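Local coordinates for protein neural cell adhesion molecule 1 (Homo sapiens, PDB 2HAZ) that probably mediates adhesion between neural cells and carries, in its first fibronectin type III repeat, an α-helix critical for polysialylation of its N-glycans, at residues A[73-83]-A[94-105]. Residues are numbered along the deposited sequence; the frame is centred on the assembly and turned at random.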
loop_
_atom_site.group_PDB
_atom_site.type_symbol
_atom_site.label_atom_id
_atom_site.label_comp_id
_atom_site.label_asym_id
_atom_site.label_seq_id
_atom_site.Cartn_x
_atom_site.Cartn_y
_atom_site.Cartn_z
ATOM N N LEU A 73 0.976 -4.032 -13.919
ATOM C CA LEU A 73 2.096 -4.907 -13.636
ATOM C C LEU A 73 2.389 -5.776 -14.855
ATOM O O LEU A 73 1.535 -5.959 -15.735
ATOM C CB LEU A 73 1.814 -5.794 -12.421
ATOM C CG LEU A 73 1.348 -5.112 -11.123
ATOM C CD1 LEU A 73 0.902 -6.164 -10.128
ATOM C CD2 LEU A 73 2.471 -4.239 -10.550
ATOM N N LYS A 74 3.606 -6.284 -14.896
ATOM C CA LYS A 74 4.039 -7.209 -15.936
ATOM C C LYS A 74 3.906 -8.626 -15.417
ATOM O O LYS A 74 4.194 -8.876 -14.244
ATOM C CB LYS A 74 5.497 -6.933 -16.303
ATOM C CG LYS A 74 5.768 -5.483 -16.624
ATOM C CD LYS A 74 6.955 -5.300 -17.564
ATOM C CE LYS A 74 8.256 -5.707 -16.910
ATOM N NZ LYS A 74 8.479 -5.027 -15.601
ATOM N N PRO A 75 3.462 -9.561 -16.277
ATOM C CA PRO A 75 3.332 -10.956 -15.868
ATOM C C PRO A 75 4.674 -11.562 -15.464
ATOM O O PRO A 75 5.730 -11.036 -15.823
ATOM C CB PRO A 75 2.768 -11.643 -17.117
ATOM C CG PRO A 75 2.165 -10.556 -17.905
ATOM C CD PRO A 75 3.010 -9.356 -17.664
ATOM N N GLU A 76 4.609 -12.623 -14.663
ATOM C CA GLU A 76 5.775 -13.412 -14.250
ATOM C C GLU A 76 6.921 -12.600 -13.646
ATOM O O GLU A 76 8.084 -12.938 -13.844
ATOM C CB GLU A 76 6.319 -14.229 -15.436
ATOM C CG GLU A 76 5.556 -15.476 -15.731
ATOM C CD GLU A 76 6.076 -16.194 -16.961
ATOM O OE1 GLU A 76 6.734 -17.235 -16.796
ATOM O OE2 GLU A 76 5.838 -15.717 -18.090
ATOM N N THR A 77 6.598 -11.546 -12.905
ATOM C CA THR A 77 7.616 -10.645 -12.380
ATOM C C THR A 77 7.464 -10.468 -10.864
ATOM O O THR A 77 6.351 -10.286 -10.377
ATOM C CB THR A 77 7.557 -9.269 -13.117
ATOM O OG1 THR A 77 7.821 -9.454 -14.519
ATOM C CG2 THR A 77 8.595 -8.308 -12.578
ATOM N N THR A 78 8.579 -10.514 -10.128
ATOM C CA THR A 78 8.560 -10.317 -8.670
ATOM C C THR A 78 8.611 -8.826 -8.323
ATOM O O THR A 78 9.492 -8.102 -8.815
ATOM C CB THR A 78 9.732 -11.051 -7.998
ATOM O OG1 THR A 78 9.798 -12.394 -8.511
ATOM C CG2 THR A 78 9.577 -11.074 -6.458
ATOM N N TYR A 79 7.677 -8.390 -7.468
ATOM C CA TYR A 79 7.577 -6.982 -7.028
ATOM C C TYR A 79 7.699 -6.858 -5.502
ATOM O O TYR A 79 7.364 -7.789 -4.769
ATOM C CB TYR A 79 6.232 -6.337 -7.441
ATOM C CG TYR A 79 6.059 -6.106 -8.920
ATOM C CD1 TYR A 79 6.316 -4.857 -9.481
ATOM C CD2 TYR A 79 5.651 -7.149 -9.763
ATOM C CE1 TYR A 79 6.187 -4.648 -10.841
ATOM C CE2 TYR A 79 5.509 -6.947 -11.117
ATOM C CZ TYR A 79 5.780 -5.694 -11.652
ATOM O OH TYR A 79 5.628 -5.483 -12.993
ATOM N N ALA A 80 8.147 -5.691 -5.045
ATOM C CA ALA A 80 7.988 -5.241 -3.645
ATOM C C ALA A 80 6.897 -4.194 -3.618
ATOM O O ALA A 80 6.866 -3.331 -4.504
ATOM C CB ALA A 80 9.307 -4.632 -3.108
ATOM N N VAL A 81 6.018 -4.281 -2.611
ATOM C CA VAL A 81 4.985 -3.267 -2.358
ATOM C C VAL A 81 5.006 -2.834 -0.884
ATOM O O VAL A 81 5.333 -3.615 0.011
ATOM C CB VAL A 81 3.578 -3.748 -2.803
ATOM C CG1 VAL A 81 3.091 -4.940 -2.007
ATOM C CG2 VAL A 81 2.550 -2.612 -2.763
ATOM N N ARG A 82 4.716 -1.558 -0.673
ATOM C CA ARG A 82 4.548 -0.988 0.661
ATOM C C ARG A 82 3.397 0.030 0.622
ATOM O O ARG A 82 3.012 0.501 -0.462
ATOM C CB ARG A 82 5.869 -0.352 1.113
ATOM C CG ARG A 82 6.328 0.826 0.262
ATOM C CD ARG A 82 7.839 1.052 0.375
ATOM N NE ARG A 82 8.145 2.436 0.029
ATOM C CZ ARG A 82 9.341 3.017 0.115
ATOM N NH1 ARG A 82 10.402 2.356 0.560
ATOM N NH2 ARG A 82 9.463 4.284 -0.247
ATOM N N LEU A 83 2.854 0.329 1.802
ATOM C CA LEU A 83 1.702 1.203 1.991
ATOM C C LEU A 83 1.986 2.229 3.061
ATOM O O LEU A 83 2.608 1.916 4.071
ATOM C CB LEU A 83 0.499 0.415 2.490
ATOM C CG LEU A 83 -0.362 -0.445 1.578
ATOM C CD1 LEU A 83 -1.505 -0.934 2.442
ATOM C CD2 LEU A 83 -0.904 0.353 0.395
ATOM N N ILE A 94 5.811 4.321 6.377
ATOM C CA ILE A 94 5.604 3.284 5.373
ATOM C C ILE A 94 5.636 1.917 6.043
ATOM O O ILE A 94 6.429 1.677 6.975
ATOM C CB ILE A 94 6.668 3.329 4.248
ATOM C CG1 ILE A 94 8.065 2.983 4.791
ATOM C CG2 ILE A 94 6.682 4.703 3.586
ATOM C CD1 ILE A 94 9.216 3.174 3.791
ATOM N N SER A 95 4.773 1.032 5.566
ATOM C CA SER A 95 4.751 -0.362 6.014
ATOM C C SER A 95 6.076 -1.062 5.678
ATOM O O SER A 95 6.845 -0.570 4.851
ATOM C CB SER A 95 3.560 -1.112 5.407
ATOM O OG SER A 95 3.723 -1.361 4.011
ATOM N N ALA A 96 6.357 -2.190 6.333
ATOM C CA ALA A 96 7.423 -3.072 5.853
ATOM C C ALA A 96 7.048 -3.544 4.448
ATOM O O ALA A 96 5.868 -3.758 4.160
ATOM C CB ALA A 96 7.620 -4.269 6.785
ATOM N N ALA A 97 8.036 -3.667 3.563
ATOM C CA ALA A 97 7.738 -4.128 2.197
ATOM C C ALA A 97 7.303 -5.599 2.151
ATOM O O ALA A 97 7.812 -6.430 2.912
ATOM C CB ALA A 97 8.909 -3.884 1.281
ATOM N N SER A 98 6.348 -5.906 1.277
ATOM C CA SER A 98 5.922 -7.285 1.038
ATOM C C SER A 98 6.234 -7.651 -0.400
ATOM O O SER A 98 5.945 -6.882 -1.315
ATOM C CB SER A 98 4.422 -7.434 1.274
ATOM O OG SER A 98 4.000 -8.778 1.044
ATOM N N GLU A 99 6.817 -8.827 -0.604
ATOM C CA GLU A 99 7.244 -9.217 -1.930
ATOM C C GLU A 99 6.257 -10.253 -2.488
ATOM O O GLU A 99 5.837 -11.165 -1.770
ATOM C CB GLU A 99 8.686 -9.749 -1.883
ATOM C CG GLU A 99 9.808 -8.670 -1.775
ATOM C CD GLU A 99 10.123 -8.171 -0.332
ATOM O OE1 GLU A 99 10.615 -8.962 0.518
ATOM O OE2 GLU A 99 9.919 -6.964 -0.052
ATOM N N PHE A 100 5.859 -10.088 -3.748
ATOM C CA PHE A 100 5.011 -11.063 -4.432
ATOM C C PHE A 100 5.469 -11.242 -5.890
ATOM O O PHE A 100 6.325 -10.488 -6.378
ATOM C CB PHE A 100 3.541 -10.629 -4.395
ATOM C CG PHE A 100 3.274 -9.346 -5.143
ATOM C CD1 PHE A 100 2.871 -9.367 -6.484
ATOM C CD2 PHE A 100 3.437 -8.110 -4.511
ATOM C CE1 PHE A 100 2.643 -8.161 -7.179
ATOM C CE2 PHE A 100 3.209 -6.921 -5.186
ATOM C CZ PHE A 100 2.824 -6.942 -6.522
ATOM N N LYS A 101 4.881 -12.225 -6.576
ATOM C CA LYS A 101 5.169 -12.475 -7.998
ATOM C C LYS A 101 3.876 -12.582 -8.806
ATOM O O LYS A 101 2.945 -13.305 -8.429
ATOM C CB LYS A 101 6.012 -13.752 -8.166
ATOM C CG LYS A 101 6.714 -13.845 -9.531
ATOM C CD LYS A 101 7.582 -15.112 -9.604
ATOM C CE LYS A 101 8.515 -15.025 -10.798
ATOM N NZ LYS A 101 9.105 -16.338 -11.181
ATOM N N THR A 102 3.816 -11.854 -9.918
ATOM C CA THR A 102 2.656 -11.937 -10.793
ATOM C C THR A 102 2.691 -13.291 -11.494
ATOM O O THR A 102 3.764 -13.808 -11.812
ATOM C CB THR A 102 2.609 -10.770 -11.831
ATOM O OG1 THR A 102 3.902 -10.586 -12.427
ATOM C CG2 THR A 102 2.183 -9.450 -11.166
ATOM N N GLN A 103 1.513 -13.868 -11.696
ATOM C CA GLN A 103 1.362 -15.129 -12.407
ATOM C C GLN A 103 1.724 -15.022 -13.888
ATOM O O GLN A 103 1.653 -13.937 -14.469
ATOM C CB GLN A 103 -0.079 -15.631 -12.274
ATOM C CG GLN A 103 -0.499 -15.848 -10.831
ATOM C CD GLN A 103 -1.822 -16.579 -10.739
ATOM O OE1 GLN A 103 -1.972 -17.677 -11.289
ATOM N NE2 GLN A 103 -2.789 -15.981 -10.050
ATOM N N PRO A 104 2.123 -16.158 -14.498
ATOM C CA PRO A 104 2.284 -16.263 -15.940
ATOM C C PRO A 104 0.948 -16.084 -16.647
ATOM O O PRO A 104 -0.094 -16.508 -16.124
ATOM C CB PRO A 104 2.801 -17.703 -16.142
ATOM C CG PRO A 104 2.486 -18.424 -14.924
ATOM C CD PRO A 104 2.481 -17.411 -13.808
ATOM N N VAL A 105 0.972 -15.437 -17.812
ATOM C CA VAL A 105 -0.198 -15.433 -18.687
ATOM C C VAL A 105 -0.493 -16.877 -19.112
ATOM O O VAL A 105 -1.510 -17.466 -18.712
ATOM C CB VAL A 105 0.001 -14.558 -19.941
ATOM C CG1 VAL A 105 -1.308 -14.468 -20.736
ATOM C CG2 VAL A 105 0.496 -13.167 -19.561
ATOM O OXT VAL A 105 0.296 -17.496 -19.849
HETATM O O HOH W 1 3.604 -14.948 -18.775
HETATM O O HOH W 2 9.602 -15.255 -13.763
#
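Y79 and F100 face each other as a hydrogen-bonded antiparallel pair, Y79 N to F100 O and F100 N back to Y79 O, and V81 with S98 repeats the pattern. Past both ends of this ladder a hydroxyl joins in. S95 OG stands in for a backbone carbonyl, accepting L83 N at 2.9 Å, while S95 N returns a bond to L83 O. At the other end T102 OG1, held between its backbone N and carbonyl carbon (chi1 46°), donates to K74 O at 2.5 Å in the carbonyl plane and accepts T77 N at 2.9 Å; T102 N completes the clasp on T77 O. Y79 OH in turn accepts K74 N in a nearly straight bond (173°), tying the tyrosine tip to the turn before its strand.

Apolar packing is centred on F100. Y79 CB sits over one face of its ring, 4.0 Å from the centroid in a CH-pi contact, whereas the two rings, near parallel at 18°, are slid apart and barely overlap. V81 CG1 and L73 CD1 reach the F100 edge, and L73 CD1 also meets T102 CG2 at 3.7 Å. Toward the C-terminus E76 CG packs on P104, and I94 CD1 lies over one guanidinium face of R82.

Two further polar links involve these side chains: one water bridges E76 OE2 to V105 N, and R82 NE forms a salt bridge with E43.

This is the hairpin of strands 78-87 and 90-101 in the fibronectin type III β-sandwich: strand 39-46 flanks 78-87, and F100 reaches V15 and A22 of the opposing sheet.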